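Endolysin PlyC, small cell-wall binding subunit (Streptococcus phage C1, PDB 4F87) assembles into a ring of eight that binds the streptococcal cell wall as part of the endolysin PlyC, which degrades host peptidoglycan to release phage. Local coordinates at residues G16-T21 with I53-I58; G28-I33 with A65-M70. All coordinates share one frame; numbering follows the deposited sequence.

Contact 1: G16-T21 with I53-I58; sequences GFLFHT and IPSINI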
loop_
_atom_site.group_PDB
_atom_site.type_symbol
_atom_site.label_atom_id
_atom_site.label_comp_id
_atom_site.label_asym_id
_atom_site.label_seq_id
_atom_site.Cartn_x
_atom_site.Cartn_y
_atom_site.Cartn_z
ATOM N N GLY B 16 14.872 3.439 7.594
ATOM C CA GLY B 16 15.851 4.362 8.155
ATOM C C GLY B 16 16.862 4.808 7.146
ATOM O O GLY B 16 16.630 4.721 5.936
ATOM N N PHE B 17 18.003 5.294 7.643
ATOM C CA PHE B 17 19.034 5.768 6.750
ATOM C C PHE B 17 20.360 5.801 7.477
ATOM O O PHE B 17 20.404 5.924 8.710
ATOM C CB PHE B 17 18.709 7.191 6.202
ATOM C CG PHE B 17 18.417 8.233 7.255
ATOM C CD1 PHE B 17 19.443 8.976 7.828
ATOM C CD2 PHE B 17 17.114 8.476 7.677
ATOM C CE1 PHE B 17 19.175 9.914 8.830
ATOM C CE2 PHE B 17 16.848 9.457 8.648
ATOM C CZ PHE B 17 17.880 10.168 9.207
ATOM N N LEU B 18 21.430 5.712 6.699
ATOM C CA LEU B 18 22.788 5.949 7.190
ATOM C C LEU B 18 23.057 7.455 7.066
ATOM O O LEU B 18 22.522 8.116 6.147
ATOM C CB LEU B 18 23.790 5.235 6.299
ATOM C CG LEU B 18 23.808 3.733 6.484
ATOM C CD1 LEU B 18 24.204 3.066 5.196
ATOM C CD2 LEU B 18 24.807 3.351 7.589
ATOM N N PHE B 19 23.893 7.993 7.963
ATOM C CA PHE B 19 24.279 9.387 7.859
ATOM C C PHE B 19 25.721 9.593 8.255
ATOM O O PHE B 19 26.271 8.870 9.108
ATOM C CB PHE B 19 23.324 10.330 8.644
ATOM C CG PHE B 19 23.172 10.106 10.131
ATOM C CD1 PHE B 19 23.771 10.970 11.048
ATOM C CD2 PHE B 19 22.372 9.075 10.617
ATOM C CE1 PHE B 19 23.573 10.802 12.415
ATOM C CE2 PHE B 19 22.200 8.894 11.989
ATOM C CZ PHE B 19 22.790 9.766 12.879
ATOM N N HIS B 20 26.363 10.565 7.606
ATOM C CA HIS B 20 27.731 10.970 7.912
ATOM C C HIS B 20 27.900 12.402 7.432
ATOM O O HIS B 20 27.051 12.903 6.671
ATOM C CB HIS B 20 28.770 10.053 7.202
ATOM C CG HIS B 20 28.891 10.292 5.732
ATOM N ND1 HIS B 20 27.927 9.835 4.846
ATOM C CD2 HIS B 20 29.827 10.981 5.042
ATOM C CE1 HIS B 20 28.313 10.238 3.650
ATOM N NE2 HIS B 20 29.456 10.925 3.710
ATOM N N THR B 21 28.986 13.051 7.842
ATOM C CA THR B 21 29.340 14.352 7.308
ATOM C C THR B 21 30.643 14.282 6.564
ATOM O O THR B 21 31.564 13.565 6.988
ATOM C CB THR B 21 29.386 15.453 8.410
ATOM O OG1 THR B 21 29.700 16.708 7.796
ATOM C CG2 THR B 21 30.450 15.208 9.486
ATOM N N ILE B 53 18.986 0.570 2.617
ATOM C CA ILE B 53 18.467 1.858 3.071
ATOM C C ILE B 53 19.273 2.985 2.448
ATOM O O ILE B 53 20.442 2.795 2.099
ATOM C CB ILE B 53 18.420 1.987 4.629
ATOM C CG1 ILE B 53 19.797 1.766 5.267
ATOM C CG2 ILE B 53 17.333 1.094 5.248
ATOM C CD1 ILE B 53 19.846 1.993 6.797
ATOM N N PRO B 54 18.677 4.187 2.355
ATOM C CA PRO B 54 19.442 5.326 1.818
ATOM C C PRO B 54 20.601 5.730 2.727
ATOM O O PRO B 54 20.602 5.441 3.933
ATOM C CB PRO B 54 18.417 6.462 1.727
ATOM C CG PRO B 54 17.208 5.987 2.415
ATOM C CD PRO B 54 17.275 4.523 2.667
ATOM N N SER B 55 21.581 6.416 2.131
ATOM C CA SER B 55 22.761 6.915 2.826
ATOM C C SER B 55 22.889 8.391 2.451
ATOM O O SER B 55 23.017 8.742 1.275
ATOM C CB SER B 55 23.965 6.109 2.367
ATOM O OG SER B 55 25.145 6.558 3.006
ATOM N N ILE B 56 22.708 9.251 3.447
ATOM C CA ILE B 56 22.674 10.694 3.201
ATOM C C ILE B 56 23.705 11.422 4.041
ATOM O O ILE B 56 24.302 10.861 4.971
ATOM C CB ILE B 56 21.241 11.258 3.443
ATOM C CG1 ILE B 56 20.842 11.189 4.940
ATOM C CG2 ILE B 56 20.206 10.558 2.514
ATOM C CD1 ILE B 56 19.541 12.001 5.285
ATOM N N ASN B 57 23.904 12.697 3.727
ATOM C CA ASN B 57 24.837 13.532 4.466
ATOM C C ASN B 57 24.088 14.430 5.451
ATOM O O ASN B 57 23.066 15.038 5.081
ATOM C CB ASN B 57 25.615 14.419 3.509
ATOM C CG ASN B 57 26.701 13.732 2.739
ATOM O OD1 ASN B 57 27.884 14.137 2.780
ATOM N ND2 ASN B 57 26.338 12.793 1.910
ATOM N N ILE B 58 24.582 14.520 6.689
ATOM C CA ILE B 58 24.011 15.373 7.729
ATOM C C ILE B 58 25.190 16.044 8.420
ATOM O O ILE B 58 26.107 15.358 8.912
ATOM C CB ILE B 58 23.149 14.590 8.748
ATOM C CG1 ILE B 58 21.978 13.888 8.039
ATOM C CG2 ILE B 58 22.624 15.544 9.855
ATOM C CD1 ILE B 58 21.048 13.120 8.973
HETATM O O HOH W 1 25.633 8.388 4.991
#
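L18 and I56 are joined by the straightest bond between these two strands: the amide of I56 gives its hydrogen to L18 O at 2.9 Å, nearly linear at 174°. L18 N donates to P54 O, and I58 N donates to H20 O. Between them H20 N makes only a weak bond to I56 O, 3.4 Å away. A water also donates to I56 O and bonds S55 OG and H20 ND1, each at 2.7 Å, meeting the imidazole in its plane at the edge. S55 OG also bonds Q50, so the water sits in a polar chain on the face that carries H20 and S55.

The other face is apolar. From the backbone outward, F17 CB rests on P54 O, 3.4 Å off, then the ring turns over the strand because CG stands between the backbone N and the carbonyl carbon (chi1 54°). CD1 meets I56 CG1 at 3.9 Å, while I56 CD1 lies over one ring face, offset toward the rim. Farther out, CE1 touches I58 CD1 at 3.7 Å. That same methyl also presses on F19 CB, 3.6 Å away, and so touches both phenylalanines, where V63 of helix 63-70 joins F19 and I58. E44 of the second subunit bonds T21 OG1 at the far end. This is a parallel strand pair, with 55-57 outermost within this chain in the mixed four-stranded sheet of the PlyCB subunit.

Contact 2: G28-I33 with A65-M70; sequences GYRAFI and AIRKAM
F32 reaches off its strand to meet M70 on the C-terminal helix, and this pair is the tight part of the contact. M70 CG stands almost on the ring normal, 3.9 Å from the centroid of the F32 ring, a CH-pi contact over the face. Next to it M70 CB comes to 3.6 Å from F32 CE1. The methionine chain is bent at both chi2 and chi3 (-73° at the latter), which folds CE back to 3.9 Å from F32 CB; SD stays farther off, 5.1 Å from the F32 ring centroid, above the same face. This is a Met-aromatic contact. I66 adds its CG2 branch at 4.1 Å from F32 CE2, while its CG1 arm leads away.

Here helix 63-70 covers one face of the mixed sheet, the axis of its 65-70 part within 16° of strand 29-33 and 11.3 Å from it, and helix 43-50 packs on the other face. F17 and F19 of the neighbouring strand complete the aromatic patch around F32, and V14 of the second subunit packs on M70.

Toward solvent the contact slackens. R67 rides on F32 with its CA and CG, both just over 4 Å from F32 CZ, then its extended chain runs on to R30. The two guanidinium groups do not bond: R30 NE and R67 NH2 are 4.2 Å apart, with planes about 80° to one another. E37 forms salt bridges to both, OE2 to R30 NE and OE1 to R67 NE, which probably offsets the like charges. R30, E37 and R67 are all experimentally established sites of interaction with the host cell wall.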
loop_
_atom_site.group_PDB
_atom_site.type_symbol
_atom_site.label_atom_id
_atom_site.label_comp_id
_atom_site.label_asym_id
_atom_site.label_seq_id
_atom_site.Cartn_x
_atom_site.Cartn_y
_atom_site.Cartn_z
ATOM N N GLY B 28 32.144 9.831 11.888
ATOM C CA GLY B 28 32.064 8.520 11.245
ATOM C C GLY B 28 30.694 8.290 10.622
ATOM O O GLY B 28 29.985 9.257 10.297
ATOM N N TYR B 29 30.308 7.018 10.450
ATOM C CA TYR B 29 28.958 6.690 9.985
ATOM C C TYR B 29 28.085 6.300 11.145
ATOM O O TYR B 29 28.502 5.594 12.061
ATOM C CB TYR B 29 28.957 5.520 8.995
ATOM C CG TYR B 29 29.299 5.952 7.591
ATOM C CD1 TYR B 29 28.300 6.185 6.645
ATOM C CD2 TYR B 29 30.620 6.129 7.202
ATOM C CE1 TYR B 29 28.611 6.588 5.349
ATOM C CE2 TYR B 29 30.941 6.548 5.912
ATOM C CZ TYR B 29 29.933 6.771 4.994
ATOM O OH TYR B 29 30.260 7.169 3.724
ATOM N N ARG B 30 26.825 6.740 11.081
ATOM C CA ARG B 30 25.795 6.394 12.037
ATOM C C ARG B 30 24.541 5.987 11.252
ATOM O O ARG B 30 24.513 6.112 10.023
ATOM C CB ARG B 30 25.490 7.557 12.985
ATOM C CG ARG B 30 26.739 7.982 13.758
ATOM C CD ARG B 30 26.453 9.060 14.815
ATOM N NE ARG B 30 25.576 8.586 15.890
ATOM C CZ ARG B 30 25.944 7.775 16.879
ATOM N NH1 ARG B 30 27.199 7.337 16.962
ATOM N NH2 ARG B 30 25.057 7.381 17.788
ATOM N N ALA B 31 23.517 5.489 11.943
ATOM C CA ALA B 31 22.288 5.166 11.241
ATOM C C ALA B 31 21.106 5.307 12.146
ATOM O O ALA B 31 21.237 5.171 13.364
ATOM C CB ALA B 31 22.329 3.731 10.707
ATOM N N PHE B 32 19.933 5.553 11.547
ATOM C CA PHE B 32 18.664 5.382 12.228
ATOM C C PHE B 32 18.097 4.103 11.629
ATOM O O PHE B 32 18.010 3.980 10.397
ATOM C CB PHE B 32 17.678 6.544 11.982
ATOM C CG PHE B 32 17.986 7.717 12.858
ATOM C CD1 PHE B 32 17.519 7.772 14.167
ATOM C CD2 PHE B 32 18.747 8.772 12.380
ATOM C CE1 PHE B 32 17.824 8.876 14.980
ATOM C CE2 PHE B 32 19.067 9.860 13.204
ATOM C CZ PHE B 32 18.614 9.888 14.497
ATOM N N ILE B 33 17.807 3.115 12.469
ATOM C CA ILE B 33 17.228 1.853 11.997
ATOM C C ILE B 33 15.991 1.606 12.851
ATOM O O ILE B 33 16.109 1.438 14.072
ATOM C CB ILE B 33 18.238 0.665 12.040
ATOM C CG1 ILE B 33 19.360 0.888 10.983
ATOM C CG2 ILE B 33 17.497 -0.700 11.811
ATOM C CD1 ILE B 33 20.480 -0.015 11.042
ATOM N N ALA B 65 18.954 18.241 15.873
ATOM C CA ALA B 65 17.588 18.482 15.399
ATOM C C ALA B 65 17.002 17.258 14.712
ATOM O O ALA B 65 15.813 16.966 14.883
ATOM C CB ALA B 65 17.568 19.668 14.453
ATOM N N ILE B 66 17.830 16.514 13.958
ATOM C CA ILE B 66 17.337 15.309 13.289
ATOM C C ILE B 66 16.943 14.264 14.335
ATOM O O ILE B 66 15.914 13.617 14.188
ATOM C CB ILE B 66 18.365 14.758 12.264
ATOM C CG1 ILE B 66 18.721 15.796 11.177
ATOM C CG2 ILE B 66 17.900 13.422 11.657
ATOM C CD1 ILE B 66 17.531 16.415 10.443
ATOM N N ARG B 67 17.719 14.151 15.423
ATOM C CA ARG B 67 17.366 13.228 16.499
ATOM C C ARG B 67 15.999 13.571 17.068
ATOM O O ARG B 67 15.216 12.655 17.323
ATOM C CB ARG B 67 18.358 13.373 17.632
ATOM C CG ARG B 67 19.656 12.755 17.337
ATOM C CD ARG B 67 20.528 12.881 18.564
ATOM N NE ARG B 67 21.699 12.065 18.348
ATOM C CZ ARG B 67 22.950 12.443 18.557
ATOM N NH1 ARG B 67 23.213 13.613 19.139
ATOM N NH2 ARG B 67 23.947 11.640 18.235
ATOM N N LYS B 68 15.709 14.874 17.256
ATOM C CA LYS B 68 14.424 15.333 17.800
ATOM C C LYS B 68 13.285 14.883 16.873
ATOM O O LYS B 68 12.264 14.353 17.344
ATOM C CB LYS B 68 14.439 16.869 17.967
ATOM C CG LYS B 68 13.180 17.437 18.622
ATOM C CD LYS B 68 13.161 18.959 18.583
ATOM C CE LYS B 68 11.831 19.496 19.060
ATOM N NZ LYS B 68 11.688 20.950 18.782
ATOM N N ALA B 69 13.475 15.058 15.554
ATOM C CA ALA B 69 12.460 14.680 14.574
ATOM C C ALA B 69 12.281 13.169 14.407
ATOM O O ALA B 69 11.168 12.704 14.114
ATOM C CB ALA B 69 12.766 15.333 13.241
ATOM N N MET B 70 13.356 12.392 14.631
ATOM C CA MET B 70 13.332 10.948 14.472
ATOM C C MET B 70 12.829 10.238 15.739
ATOM O O MET B 70 12.597 9.030 15.687
ATOM C CB MET B 70 14.708 10.413 14.033
ATOM C CG MET B 70 15.136 10.848 12.627
ATOM S SD MET B 70 14.001 10.340 11.291
ATOM C CE MET B 70 14.384 8.536 11.256
#

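From the N terminus the chain first runs through strand 16-20, the near half of contact 1, then turns into strand 29-33, which opens contact 2. It continues through strand 36-40 and helix 43-50 before 53-58 returns beside 16-21 and closes the loop of contact 1. Helix 63-70 follows, and 65-70 closes the loop of contact 2. The two loops therefore cross, neither containing the other. Contact 1 joins strands within the sheet; contact 2 lays the last helix on its face. Backbone bonds F19 N to R30 O and F32 N to F17 O link the two directly, and both contacts touch the second subunit of the octamer.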